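PDB 5HAX: nucleoporin NUP170 from Chaetomium thermophilum, which probably serves as a scaffold component of the inner ring of the nuclear pore complex, joining a beta-propeller region to a helical one. Local coordinates for residues G172-S177 with E192-I197; Q226-R231 with L245-T250; R600-A605 with S623-I628; V465-V470 with R487-D492. All blocks are in the same frame, centred on the assembly; numbering follows the deposited sequence.

How the interactions relate
Interactions 1 and 2 lie next to each other in the propeller-like region, their centres about 11 Å apart, with Glu192 and Thr195 of one packing on Trp229 and Glu228 of the other. Interaction 1 is a surface contact of serines and carboxylates; interaction 2 is partly buried and adds strand pairing and a stacked Asn-Trp pair. Interactions 3 and 4 are buried, with centres about 17 Å apart; 3 lies in the helical region and 4 where the last propeller strands pass into it. Interaction 3 rests mainly on methyl contacts, without a hydrogen bond across it, whereas interaction 4 holds a helix start by polar bonds. Asp468 of interaction 4 packs against Arg600 and Thr601 of interaction 3 and makes a long, weak ion pair with Lys624.

Interaction 1: residues G172-S177 with E192-I197; sequences GGSDVS and ESDTDI
Asp175 and Ser193 face each other across two loops: the Asp175 amide gives an almost straight bond to Ser193 OG (N to OG 2.9 Å). Asp175 turns CG anti to its own nitrogen (chi1 165°), which carries OD2 to the backbone N of Glu192, 2.9 Å away on the anti side of the carboxylate. Ser177 OG fills the syn side of that same OD2, so two donors fix the carboxylate. Glu192 runs alongside Asp175 in the same direction, and Asp175 OD2 and Glu192 OE1 stay 4.6 Å apart, a like-charge approach that the donors on OD2 probably ease. Beyond Ser193, Ser174 OG donates to the syn lone pair of Asp194 OD1 at 2.8 Å, while Asp194 OD2 takes the amide of Asp196 to close an Asx turn. With an alanine here in place of Asp194, Ser174 OG would probably lose its acceptor and the Asx turn its closing bond. One water links Ser174 OG to Asp196 OD2. Loop 172-177 leads from strand 159-170 of one four-stranded sheet to strand 178-181 of the next, and loop 192-197 joins strands 187-190 and 198-202 of that second sheet.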
loop_
_atom_site.group_PDB
_atom_site.type_symbol
_atom_site.label_atom_id
_atom_site.label_comp_id
_atom_site.label_asym_id
_atom_site.label_seq_id
_atom_site.Cartn_x
_atom_site.Cartn_y
_atom_site.Cartn_z
ATOM N N GLY A 172 12.776 23.108 25.110
ATOM C CA GLY A 172 14.125 22.934 25.589
ATOM C C GLY A 172 15.146 23.426 24.585
ATOM O O GLY A 172 14.862 24.238 23.701
ATOM N N GLY A 173 16.364 22.902 24.720
ATOM C CA GLY A 173 17.475 23.343 23.903
ATOM C C GLY A 173 17.635 22.635 22.580
ATOM O O GLY A 173 18.416 23.094 21.743
ATOM N N SER A 174 16.921 21.533 22.359
ATOM C CA SER A 174 17.084 20.723 21.158
ATOM C C SER A 174 16.017 21.077 20.128
ATOM O O SER A 174 14.817 21.043 20.426
ATOM C CB SER A 174 17.016 19.234 21.497
ATOM O OG SER A 174 18.119 18.840 22.296
ATOM N N ASP A 175 16.464 21.404 18.918
ATOM C CA ASP A 175 15.564 21.662 17.801
ATOM C C ASP A 175 14.672 20.456 17.525
ATOM O O ASP A 175 15.066 19.303 17.730
ATOM C CB ASP A 175 16.380 22.007 16.552
ATOM C CG ASP A 175 15.563 21.943 15.277
ATOM O OD1 ASP A 175 14.874 22.933 14.960
ATOM O OD2 ASP A 175 15.621 20.904 14.584
ATOM N N VAL A 176 13.456 20.732 17.054
ATOM C CA VAL A 176 12.504 19.703 16.636
ATOM C C VAL A 176 12.186 19.946 15.165
ATOM O O VAL A 176 11.510 20.926 14.822
ATOM C CB VAL A 176 11.222 19.719 17.482
ATOM C CG1 VAL A 176 10.222 18.694 16.951
ATOM C CG2 VAL A 176 11.540 19.438 18.944
ATOM N N SER A 177 12.666 19.050 14.298
ATOM C CA SER A 177 12.379 19.090 12.871
ATOM C C SER A 177 11.692 17.833 12.364
ATOM O O SER A 177 11.276 17.807 11.199
ATOM C CB SER A 177 13.672 19.297 12.063
ATOM O OG SER A 177 14.192 20.602 12.242
ATOM N N GLU A 192 17.729 18.878 14.439
ATOM C CA GLU A 192 19.017 19.211 13.847
ATOM C C GLU A 192 20.009 19.773 14.863
ATOM O O GLU A 192 21.017 20.371 14.470
ATOM C CB GLU A 192 18.809 20.196 12.695
ATOM C CG GLU A 192 17.860 19.664 11.621
ATOM C CD GLU A 192 17.708 20.605 10.442
ATOM O OE1 GLU A 192 17.784 21.836 10.643
ATOM O OE2 GLU A 192 17.514 20.110 9.311
ATOM N N SER A 193 19.748 19.594 16.160
ATOM C CA SER A 193 20.684 19.996 17.205
ATOM C C SER A 193 21.593 18.856 17.640
ATOM O O SER A 193 22.757 19.094 17.985
ATOM C CB SER A 193 19.924 20.515 18.429
ATOM O OG SER A 193 19.224 21.709 18.138
ATOM N N ASP A 194 21.085 17.633 17.631
ATOM C CA ASP A 194 21.781 16.469 18.163
ATOM C C ASP A 194 21.020 15.240 17.676
ATOM O O ASP A 194 20.060 15.350 16.909
ATOM C CB ASP A 194 21.867 16.523 19.689
ATOM C CG ASP A 194 20.534 16.845 20.334
ATOM O OD1 ASP A 194 20.407 17.935 20.934
ATOM O OD2 ASP A 194 19.608 16.017 20.229
ATOM N N THR A 195 21.456 14.067 18.130
ATOM C CA THR A 195 20.830 12.806 17.756
ATOM C C THR A 195 19.864 12.289 18.815
ATOM O O THR A 195 19.387 11.156 18.700
ATOM C CB THR A 195 21.896 11.742 17.477
ATOM O OG1 THR A 195 22.639 11.472 18.673
ATOM C CG2 THR A 195 22.847 12.197 16.380
ATOM N N ASP A 196 19.561 13.089 19.837
ATOM C CA ASP A 196 18.674 12.631 20.898
ATOM C C ASP A 196 17.252 12.464 20.378
ATOM O O ASP A 196 16.794 13.200 19.501
ATOM C CB ASP A 196 18.658 13.614 22.067
ATOM C CG ASP A 196 20.000 13.739 22.751
ATOM O OD1 ASP A 196 20.898 12.917 22.476
ATOM O OD2 ASP A 196 20.143 14.661 23.579
ATOM N N ILE A 197 16.546 11.494 20.952
ATOM C CA ILE A 197 15.144 11.241 20.643
ATOM C C ILE A 197 14.329 11.490 21.903
ATOM O O ILE A 197 14.620 10.918 22.960
ATOM C CB ILE A 197 14.931 9.810 20.117
ATOM C CG1 ILE A 197 15.546 9.696 18.719
ATOM C CG2 ILE A 197 13.439 9.463 20.070
ATOM C CD1 ILE A 197 15.566 8.303 18.170
HETATM O O HOH W 1 18.298 16.732 23.860
HETATM O O HOH W 2 17.570 18.032 17.860
#

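Interaction 2: residues Q226-R231 with L245-T250; sequences QQEWLR and LSNRST
Asn247 lays its side-chain amide flat over the Trp229 indole: the two planes are 8° apart, with Asn247 CG 3.8 Å above the middle of the ring system. Asn247 CB makes a CH-pi contact over the five-membered ring, and ND2 lies over the six-membered part, nearest CZ3. The same side chain bonds the backbone beneath it. With CG tucked between the backbone N and the carbonyl carbon (chi1 67°), Asn247 OD1 receives Trp229 N at 2.8 Å, the donor standing well above the carbonyl plane. The backbone N of Asn247 bonds Trp229 O in return, also at 2.8 Å, so both polar atoms of the Trp229 backbone are engaged by one residue. Next along, Leu230 and Ser246 form an antiparallel non-hydrogen-bonded pair, followed by a short, straight bond from Arg231 N to Leu245 O (2.6 Å).

On the other flank the extended Glu228 chain takes Ser246 OG on the anti lone pair of OE2, 2.7 Å away. Ser246 OG in turn accepts the amides of Arg248 and Thr250, the first an ST turn, and thereby ties Glu228 to the type I turn from Ser246 to Ser249. A water joins Gln227 O, Asn247 ND2 and Arg248 NH2; Glu228 OE1 has a salt bridge to Arg252.

The contact lies at the open end of the hairpin of strands 230-236 and 241-246, in a four-stranded propeller sheet. Leu230 also bonds Gly191 through its backbone, and Leu245 packs on Ile293 and Leu296 of strand 293-298 in another sheet.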
loop_
_atom_site.group_PDB
_atom_site.type_symbol
_atom_site.label_atom_id
_atom_site.label_comp_id
_atom_site.label_asym_id
_atom_site.label_seq_id
_atom_site.Cartn_x
_atom_site.Cartn_y
_atom_site.Cartn_z
ATOM N N GLN A 226 30.457 14.603 20.044
ATOM C CA GLN A 226 30.827 15.277 18.809
ATOM C C GLN A 226 29.577 15.758 18.073
ATOM O O GLN A 226 28.451 15.359 18.379
ATOM C CB GLN A 226 31.649 14.343 17.919
ATOM C CG GLN A 226 32.963 13.893 18.543
ATOM C CD GLN A 226 33.667 12.826 17.724
ATOM O OE1 GLN A 226 33.844 12.971 16.514
ATOM N NE2 GLN A 226 34.068 11.743 18.382
ATOM N N GLN A 227 29.784 16.635 17.092
ATOM C CA GLN A 227 28.667 17.163 16.319
ATOM C C GLN A 227 28.051 16.070 15.453
ATOM O O GLN A 227 28.752 15.378 14.709
ATOM C CB GLN A 227 29.114 18.328 15.436
ATOM C CG GLN A 227 28.042 18.727 14.427
ATOM C CD GLN A 227 28.355 20.000 13.676
ATOM O OE1 GLN A 227 29.267 20.043 12.850
ATOM N NE2 GLN A 227 27.583 21.045 13.945
ATOM N N GLU A 228 26.730 15.933 15.544
ATOM C CA GLU A 228 25.950 14.997 14.744
ATOM C C GLU A 228 24.481 15.264 15.034
ATOM O O GLU A 228 24.118 15.493 16.188
ATOM C CB GLU A 228 26.307 13.538 15.072
ATOM C CG GLU A 228 25.661 12.518 14.140
ATOM C CD GLU A 228 25.938 11.076 14.543
ATOM O OE1 GLU A 228 26.491 10.846 15.637
ATOM O OE2 GLU A 228 25.597 10.167 13.759
ATOM N N TRP A 229 23.647 15.248 13.994
ATOM C CA TRP A 229 22.218 15.493 14.148
ATOM C C TRP A 229 21.454 14.591 13.185
ATOM O O TRP A 229 22.044 13.809 12.434
ATOM C CB TRP A 229 21.886 16.975 13.935
ATOM C CG TRP A 229 22.117 17.479 12.539
ATOM C CD1 TRP A 229 21.241 17.433 11.495
ATOM C CD2 TRP A 229 23.299 18.118 12.042
ATOM N NE1 TRP A 229 21.805 17.999 10.378
ATOM C CE2 TRP A 229 23.069 18.426 10.687
ATOM C CE3 TRP A 229 24.531 18.455 12.609
ATOM C CZ2 TRP A 229 24.023 19.056 9.892
ATOM C CZ3 TRP A 229 25.478 19.079 11.817
ATOM C CH2 TRP A 229 25.218 19.373 10.474
ATOM N N LEU A 230 20.125 14.701 13.206
ATOM C CA LEU A 230 19.262 13.772 12.491
ATOM C C LEU A 230 18.798 14.333 11.153
ATOM O O LEU A 230 18.633 15.545 10.980
ATOM C CB LEU A 230 18.040 13.404 13.334
ATOM C CG LEU A 230 18.323 12.628 14.622
ATOM C CD1 LEU A 230 17.018 12.202 15.267
ATOM C CD2 LEU A 230 19.212 11.414 14.370
ATOM N N ARG A 231 18.592 13.416 10.204
ATOM C CA ARG A 231 17.971 13.697 8.920
ATOM C C ARG A 231 16.554 13.148 8.811
ATOM O O ARG A 231 15.833 13.529 7.883
ATOM C CB ARG A 231 18.820 13.111 7.778
ATOM C CG ARG A 231 19.889 14.041 7.206
ATOM C CD ARG A 231 20.819 13.271 6.273
ATOM N NE ARG A 231 21.019 13.925 4.980
ATOM C CZ ARG A 231 20.099 13.990 4.022
ATOM N NH1 ARG A 231 20.375 14.597 2.874
ATOM N NH2 ARG A 231 18.897 13.459 4.211
ATOM N N LEU A 245 18.058 8.377 11.197
ATOM C CA LEU A 245 19.156 8.578 10.262
ATOM C C LEU A 245 19.849 9.887 10.609
ATOM O O LEU A 245 19.184 10.910 10.796
ATOM C CB LEU A 245 18.646 8.613 8.820
ATOM C CG LEU A 245 19.693 8.825 7.723
ATOM C CD1 LEU A 245 20.659 7.653 7.671
ATOM C CD2 LEU A 245 19.020 9.025 6.371
ATOM N N SER A 246 21.175 9.852 10.705
ATOM C CA SER A 246 21.949 11.028 11.071
ATOM C C SER A 246 22.585 11.661 9.837
ATOM O O SER A 246 22.575 11.102 8.738
ATOM C CB SER A 246 23.027 10.672 12.098
ATOM O OG SER A 246 24.237 10.293 11.463
ATOM N N ASN A 247 23.141 12.858 10.039
ATOM C CA ASN A 247 23.819 13.573 8.965
ATOM C C ASN A 247 25.121 12.901 8.558
ATOM O O ASN A 247 25.633 13.179 7.469
ATOM C CB ASN A 247 24.110 15.008 9.387
ATOM C CG ASN A 247 25.131 15.082 10.501
ATOM O OD1 ASN A 247 24.940 14.504 11.570
ATOM N ND2 ASN A 247 26.238 15.766 10.245
ATOM N N ARG A 248 25.673 12.045 9.416
ATOM C CA ARG A 248 26.840 11.239 9.089
ATOM C C ARG A 248 26.461 9.883 8.508
ATOM O O ARG A 248 27.325 9.008 8.392
ATOM C CB ARG A 248 27.707 11.039 10.335
ATOM C CG ARG A 248 28.051 12.329 11.056
ATOM C CD ARG A 248 28.982 12.081 12.233
ATOM N NE ARG A 248 30.299 11.627 11.795
ATOM C CZ ARG A 248 31.273 12.435 11.383
ATOM N NH1 ARG A 248 32.437 11.927 11.001
ATOM N NH2 ARG A 248 31.089 13.748 11.349
ATOM N N SER A 249 25.189 9.691 8.159
ATOM C CA SER A 249 24.673 8.451 7.589
ATOM C C SER A 249 24.710 7.293 8.584
ATOM O O SER A 249 24.740 6.128 8.176
ATOM C CB SER A 249 25.423 8.075 6.304
ATOM O OG SER A 249 25.333 9.122 5.351
ATOM N N THR A 250 24.699 7.590 9.882
ATOM C CA THR A 250 24.592 6.556 10.906
ATOM C C THR A 250 23.132 6.163 11.097
ATOM O O THR A 250 22.258 7.028 11.212
ATOM C CB THR A 250 25.175 7.047 12.231
ATOM O OG1 THR A 250 26.581 7.276 12.080
ATOM C CG2 THR A 250 24.950 6.017 13.342
HETATM O O HOH W 3 28.828 15.925 11.849
HETATM O O HOH W 4 27.766 8.317 14.242
HETATM O O HOH W 5 23.973 14.283 5.197
#

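Interaction 3: residues R600-A605 with S623-I628; sequences RTLWKA and SKLVTI
Leu602 pushes its branched end against Leu625 and Ile628 of helix 622-640, within the mainly helical region that carries the nucleoporin C-terminal family sequence. Leu602 begins a type I turn running to Ala605, just past helix 586-599, and the contact is mostly apolar, with no hydrogen bond crossing it.

The tight part is the meeting of branch ends. Leu602 and Ile628 reach toward each other tip to tip, and Leu602 CD1 comes to 3.4 Å from Ile628 CD1, closer than methyl groups usually sit. Leu625 approaches at a slant, its CD2 methyl set against both branches of Leu602, 3.8 Å from CD2 and 3.9 Å from CD1. The first torsion of Leu602 (chi1 -106°) departs from the staggered values, which suggests some strain in fitting this slot. Ile686 of helix 663-694 touches all three side chains, and Tyr717 of helix 717-722 closes on Leu602 and Leu625.

Toward Thr601 and Lys624, both partly exposed, the packing thins out. Thr601 OG1 rests 3.8 Å from Ile628 CD1, a polar atom against a methyl group, and Lys624 CE lies 4.3 Å from Thr601 OG1. The Lys624 ammonium turns instead to Asp468, in a long and weak ion pair.

Within the helix, Lys624 O accepts twice from the same face of its carbonyl plane: from the backbone N of Ile628 at 3.1 Å and from Thr627 OG1 at 2.9 Å.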
loop_
_atom_site.group_PDB
_atom_site.type_symbol
_atom_site.label_atom_id
_atom_site.label_comp_id
_atom_site.label_asym_id
_atom_site.label_seq_id
_atom_site.Cartn_x
_atom_site.Cartn_y
_atom_site.Cartn_z
ATOM N N ARG A 600 -11.852 -13.779 -2.968
ATOM C CA ARG A 600 -10.795 -14.182 -2.043
ATOM C C ARG A 600 -11.012 -13.612 -0.644
ATOM O O ARG A 600 -10.650 -14.255 0.348
ATOM C CB ARG A 600 -9.429 -13.756 -2.586
ATOM C CG ARG A 600 -9.148 -12.270 -2.476
ATOM C CD ARG A 600 -8.020 -11.844 -3.406
ATOM N NE ARG A 600 -6.789 -12.599 -3.177
ATOM C CZ ARG A 600 -5.820 -12.237 -2.337
ATOM N NH1 ARG A 600 -4.740 -12.997 -2.209
ATOM N NH2 ARG A 600 -5.922 -11.122 -1.626
ATOM N N THR A 601 -11.604 -12.419 -0.538
ATOM C CA THR A 601 -11.885 -11.840 0.772
ATOM C C THR A 601 -13.034 -12.537 1.493
ATOM O O THR A 601 -13.208 -12.317 2.696
ATOM C CB THR A 601 -12.218 -10.350 0.644
ATOM O OG1 THR A 601 -13.410 -10.188 -0.137
ATOM C CG2 THR A 601 -11.073 -9.588 -0.011
ATOM N N LEU A 602 -13.809 -13.367 0.793
ATOM C CA LEU A 602 -15.000 -14.014 1.334
ATOM C C LEU A 602 -14.766 -15.471 1.708
ATOM O O LEU A 602 -15.111 -15.891 2.815
ATOM C CB LEU A 602 -16.136 -13.944 0.306
ATOM C CG LEU A 602 -17.281 -12.967 0.554
ATOM C CD1 LEU A 602 -16.756 -11.576 0.846
ATOM C CD2 LEU A 602 -18.205 -12.952 -0.656
ATOM N N TRP A 603 -14.165 -16.233 0.792
ATOM C CA TRP A 603 -14.160 -17.691 0.819
ATOM C C TRP A 603 -13.962 -18.282 2.213
ATOM O O TRP A 603 -14.849 -18.961 2.744
ATOM C CB TRP A 603 -13.070 -18.184 -0.137
ATOM C CG TRP A 603 -13.204 -19.611 -0.544
ATOM C CD1 TRP A 603 -12.434 -20.655 -0.129
ATOM C CD2 TRP A 603 -14.163 -20.155 -1.458
ATOM N NE1 TRP A 603 -12.851 -21.818 -0.728
ATOM C CE2 TRP A 603 -13.912 -21.538 -1.548
ATOM C CE3 TRP A 603 -15.206 -19.608 -2.210
ATOM C CZ2 TRP A 603 -14.667 -22.382 -2.359
ATOM C CZ3 TRP A 603 -15.957 -20.449 -3.014
ATOM C CH2 TRP A 603 -15.683 -21.820 -3.081
ATOM N N LYS A 604 -12.804 -18.036 2.820
ATOM C CA LYS A 604 -12.463 -18.647 4.099
ATOM C C LYS A 604 -12.959 -17.847 5.297
ATOM O O LYS A 604 -12.737 -18.268 6.437
ATOM C CB LYS A 604 -10.946 -18.836 4.200
ATOM C CG LYS A 604 -10.379 -19.838 3.204
ATOM C CD LYS A 604 -10.823 -21.259 3.520
ATOM C CE LYS A 604 -10.237 -22.255 2.534
ATOM N NZ LYS A 604 -10.591 -23.655 2.885
ATOM N N ALA A 605 -13.625 -16.719 5.074
ATOM C CA ALA A 605 -14.104 -15.892 6.169
ATOM C C ALA A 605 -15.394 -16.454 6.755
ATOM O O ALA A 605 -16.215 -17.052 6.054
ATOM C CB ALA A 605 -14.342 -14.460 5.693
ATOM N N SER A 623 -21.760 -3.422 1.806
ATOM C CA SER A 623 -21.353 -2.749 0.578
ATOM C C SER A 623 -20.325 -3.565 -0.191
ATOM O O SER A 623 -20.322 -3.555 -1.427
ATOM C CB SER A 623 -20.792 -1.365 0.904
ATOM O OG SER A 623 -19.635 -1.469 1.716
ATOM N N LYS A 624 -19.449 -4.277 0.520
ATOM C CA LYS A 624 -18.469 -5.124 -0.148
ATOM C C LYS A 624 -19.135 -6.345 -0.768
ATOM O O LYS A 624 -18.747 -6.785 -1.857
ATOM C CB LYS A 624 -17.387 -5.544 0.846
ATOM C CG LYS A 624 -16.227 -6.301 0.225
ATOM C CD LYS A 624 -15.390 -5.405 -0.672
ATOM C CE LYS A 624 -14.267 -6.184 -1.332
ATOM N NZ LYS A 624 -13.035 -5.364 -1.480
ATOM N N LEU A 625 -20.136 -6.910 -0.091
ATOM C CA LEU A 625 -20.848 -8.057 -0.642
ATOM C C LEU A 625 -21.582 -7.694 -1.925
ATOM O O LEU A 625 -21.700 -8.529 -2.830
ATOM C CB LEU A 625 -21.826 -8.612 0.394
ATOM C CG LEU A 625 -21.188 -9.292 1.608
ATOM C CD1 LEU A 625 -22.221 -9.514 2.702
ATOM C CD2 LEU A 625 -20.532 -10.608 1.212
ATOM N N VAL A 626 -22.075 -6.457 -2.026
ATOM C CA VAL A 626 -22.790 -6.031 -3.226
ATOM C C VAL A 626 -21.846 -5.998 -4.422
ATOM O O VAL A 626 -22.140 -6.570 -5.479
ATOM C CB VAL A 626 -23.450 -4.658 -2.994
ATOM C CG1 VAL A 626 -23.990 -4.082 -4.303
ATOM C CG2 VAL A 626 -24.563 -4.774 -1.963
ATOM N N THR A 627 -20.706 -5.319 -4.280
ATOM C CA THR A 627 -19.769 -5.202 -5.394
ATOM C C THR A 627 -19.268 -6.570 -5.839
ATOM O O THR A 627 -19.151 -6.835 -7.041
ATOM C CB THR A 627 -18.592 -4.307 -5.005
ATOM O OG1 THR A 627 -17.892 -4.886 -3.898
ATOM C CG2 THR A 627 -19.076 -2.914 -4.627
ATOM N N ILE A 628 -18.966 -7.452 -4.885
ATOM C CA ILE A 628 -18.532 -8.803 -5.232
ATOM C C ILE A 628 -19.608 -9.500 -6.055
ATOM O O ILE A 628 -19.326 -10.103 -7.097
ATOM C CB ILE A 628 -18.190 -9.601 -3.960
ATOM C CG1 ILE A 628 -16.958 -9.002 -3.278
ATOM C CG2 ILE A 628 -17.940 -11.071 -4.295
ATOM C CD1 ILE A 628 -16.680 -9.575 -1.907
#

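Interaction 4: residues V465-V470 with R487-D492; sequences VQFDQV and RRRLVD
Gln466 meets the first turn of helix 490-501, with Arg489 at its N-cap, where the chain leaves the last propeller strand, 481-487, for the helical region. Two hydrogen bonds cross. Gln466 OE1 receives Val491 N at 3.2 Å, nearly along the C=O axis, and so serves a helix-start NH; its NE2 is held by Leu463 O. The second runs the same way, from Arg489 NH2 to the backbone O of Gln466.

A salt bridge within the helix start orients the arginine. Arg489, bent at chi3 (-65°), grips Asp492 side-on, NE to OD2 at 2.8 Å and NH1 to OD1 at 2.9 Å. OD2 also takes the backbone N of Arg489 on its anti lone pair, tying the N-cap residue to the first turn. An alanine in place of Arg489 would probably leave Gln466 O without this donor and Asp492 without its charged mate.

Apolar contacts fill the rest. Val491 CG1 sits at the edge of the Phe467 ring, 4.0 Å from CE1, while Val491 CG2 lies over a face of the Arg489 guanidinium. Tyr594 meets Phe467 edge-to-face, and Ala531 of helix 522-533 touches both Phe467 and Val491. Gln466 O lies exactly in the guanidinium plane, 2.7 Å from Arg489 NH2.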
loop_
_atom_site.group_PDB
_atom_site.type_symbol
_atom_site.label_atom_id
_atom_site.label_comp_id
_atom_site.label_asym_id
_atom_site.label_seq_id
_atom_site.Cartn_x
_atom_site.Cartn_y
_atom_site.Cartn_z
ATOM N N VAL A 465 -5.015 -8.843 -6.002
ATOM C CA VAL A 465 -5.851 -7.811 -5.394
ATOM C C VAL A 465 -6.284 -6.754 -6.402
ATOM O O VAL A 465 -6.765 -5.685 -6.005
ATOM C CB VAL A 465 -5.136 -7.157 -4.198
ATOM C CG1 VAL A 465 -4.934 -8.171 -3.084
ATOM C CG2 VAL A 465 -3.804 -6.555 -4.624
ATOM N N GLN A 466 -6.138 -7.027 -7.702
ATOM C CA GLN A 466 -6.495 -6.045 -8.723
ATOM C C GLN A 466 -7.930 -5.554 -8.582
ATOM O O GLN A 466 -8.231 -4.410 -8.941
ATOM C CB GLN A 466 -6.300 -6.641 -10.120
ATOM C CG GLN A 466 -4.852 -6.816 -10.542
ATOM C CD GLN A 466 -4.729 -7.414 -11.932
ATOM O OE1 GLN A 466 -4.664 -6.690 -12.926
ATOM N NE2 GLN A 466 -4.705 -8.740 -12.007
ATOM N N PHE A 467 -8.827 -6.397 -8.064
ATOM C CA PHE A 467 -10.254 -6.093 -8.018
ATOM C C PHE A 467 -10.797 -6.000 -6.597
ATOM O O PHE A 467 -12.015 -5.866 -6.421
ATOM C CB PHE A 467 -11.029 -7.150 -8.809
ATOM C CG PHE A 467 -10.318 -7.608 -10.051
ATOM C CD1 PHE A 467 -10.201 -6.770 -11.144
ATOM C CD2 PHE A 467 -9.753 -8.870 -10.116
ATOM C CE1 PHE A 467 -9.540 -7.182 -12.284
ATOM C CE2 PHE A 467 -9.091 -9.289 -11.254
ATOM C CZ PHE A 467 -8.983 -8.444 -12.339
ATOM N N ASP A 468 -9.934 -6.060 -5.581
ATOM C CA ASP A 468 -10.349 -5.956 -4.186
ATOM C C ASP A 468 -10.026 -4.615 -3.549
ATOM O O ASP A 468 -10.706 -4.219 -2.602
ATOM C CB ASP A 468 -9.690 -7.061 -3.350
ATOM C CG ASP A 468 -10.541 -8.310 -3.255
ATOM O OD1 ASP A 468 -11.765 -8.191 -3.029
ATOM O OD2 ASP A 468 -9.982 -9.414 -3.406
ATOM N N GLN A 469 -9.002 -3.918 -4.037
ATOM C CA GLN A 469 -8.612 -2.619 -3.510
ATOM C C GLN A 469 -8.154 -1.748 -4.668
ATOM O O GLN A 469 -7.532 -2.240 -5.614
ATOM C CB GLN A 469 -7.498 -2.754 -2.461
ATOM C CG GLN A 469 -6.247 -3.460 -2.965
ATOM C CD GLN A 469 -5.291 -3.832 -1.842
ATOM O OE1 GLN A 469 -4.195 -3.280 -1.735
ATOM N NE2 GLN A 469 -5.701 -4.775 -1.002
ATOM N N VAL A 470 -8.474 -0.459 -4.598
ATOM C CA VAL A 470 -8.161 0.465 -5.685
ATOM C C VAL A 470 -6.651 0.507 -5.888
ATOM O O VAL A 470 -5.893 0.187 -4.959
ATOM C CB VAL A 470 -8.714 1.874 -5.409
ATOM C CG1 VAL A 470 -10.234 1.854 -5.384
ATOM C CG2 VAL A 470 -8.154 2.432 -4.105
ATOM N N ARG A 487 -0.641 4.009 -9.436
ATOM C CA ARG A 487 -0.105 2.734 -9.889
ATOM C C ARG A 487 -1.057 2.096 -10.894
ATOM O O ARG A 487 -2.276 2.084 -10.696
ATOM C CB ARG A 487 0.102 1.809 -8.687
ATOM C CG ARG A 487 0.444 0.363 -9.013
ATOM C CD ARG A 487 1.761 0.245 -9.748
ATOM N NE ARG A 487 2.189 -1.148 -9.859
ATOM C CZ ARG A 487 2.893 -1.644 -10.872
ATOM N NH1 ARG A 487 3.258 -0.871 -11.888
ATOM N NH2 ARG A 487 3.229 -2.926 -10.871
ATOM N N ARG A 488 -0.498 1.564 -11.977
ATOM C CA ARG A 488 -1.279 0.902 -13.015
ATOM C C ARG A 488 -1.184 -0.609 -12.859
ATOM O O ARG A 488 -0.090 -1.153 -12.670
ATOM C CB ARG A 488 -0.806 1.326 -14.405
ATOM C CG ARG A 488 -1.233 2.738 -14.751
ATOM C CD ARG A 488 -0.638 3.233 -16.050
ATOM N NE ARG A 488 -1.419 2.825 -17.214
ATOM C CZ ARG A 488 -1.545 3.545 -18.326
ATOM N NH1 ARG A 488 -2.276 3.084 -19.332
ATOM N NH2 ARG A 488 -0.946 4.725 -18.437
ATOM N N ARG A 489 -2.335 -1.272 -12.924
ATOM C CA ARG A 489 -2.433 -2.719 -12.833
ATOM C C ARG A 489 -2.263 -3.350 -14.212
ATOM O O ARG A 489 -2.259 -2.673 -15.242
ATOM C CB ARG A 489 -3.783 -3.128 -12.243
ATOM C CG ARG A 489 -4.133 -2.466 -10.915
ATOM C CD ARG A 489 -5.631 -2.557 -10.640
ATOM N NE ARG A 489 -6.407 -1.792 -11.616
ATOM C CZ ARG A 489 -7.728 -1.853 -11.744
ATOM N NH1 ARG A 489 -8.337 -1.116 -12.662
ATOM N NH2 ARG A 489 -8.445 -2.650 -10.963
ATOM N N LEU A 490 -2.136 -4.678 -14.220
ATOM C CA LEU A 490 -2.080 -5.413 -15.478
ATOM C C LEU A 490 -3.301 -5.118 -16.344
ATOM O O LEU A 490 -3.174 -4.862 -17.546
ATOM C CB LEU A 490 -1.965 -6.912 -15.196
ATOM C CG LEU A 490 -2.150 -7.846 -16.395
ATOM C CD1 LEU A 490 -1.142 -7.533 -17.492
ATOM C CD2 LEU A 490 -2.040 -9.300 -15.957
ATOM N N VAL A 491 -4.499 -5.149 -15.749
ATOM C CA VAL A 491 -5.716 -4.910 -16.522
ATOM C C VAL A 491 -5.730 -3.499 -17.094
ATOM O O VAL A 491 -6.263 -3.271 -18.186
ATOM C CB VAL A 491 -6.972 -5.174 -15.665
ATOM C CG1 VAL A 491 -7.097 -6.657 -15.348
ATOM C CG2 VAL A 491 -6.953 -4.335 -14.389
ATOM N N ASP A 492 -5.156 -2.532 -16.373
ATOM C CA ASP A 492 -5.043 -1.180 -16.912
ATOM C C ASP A 492 -4.107 -1.148 -18.114
ATOM O O ASP A 492 -4.412 -0.513 -19.130
ATOM C CB ASP A 492 -4.549 -0.219 -15.831
ATOM C CG ASP A 492 -5.445 -0.199 -14.610
ATOM O OD1 ASP A 492 -6.677 -0.071 -14.771
ATOM O OD2 ASP A 492 -4.910 -0.318 -13.487
#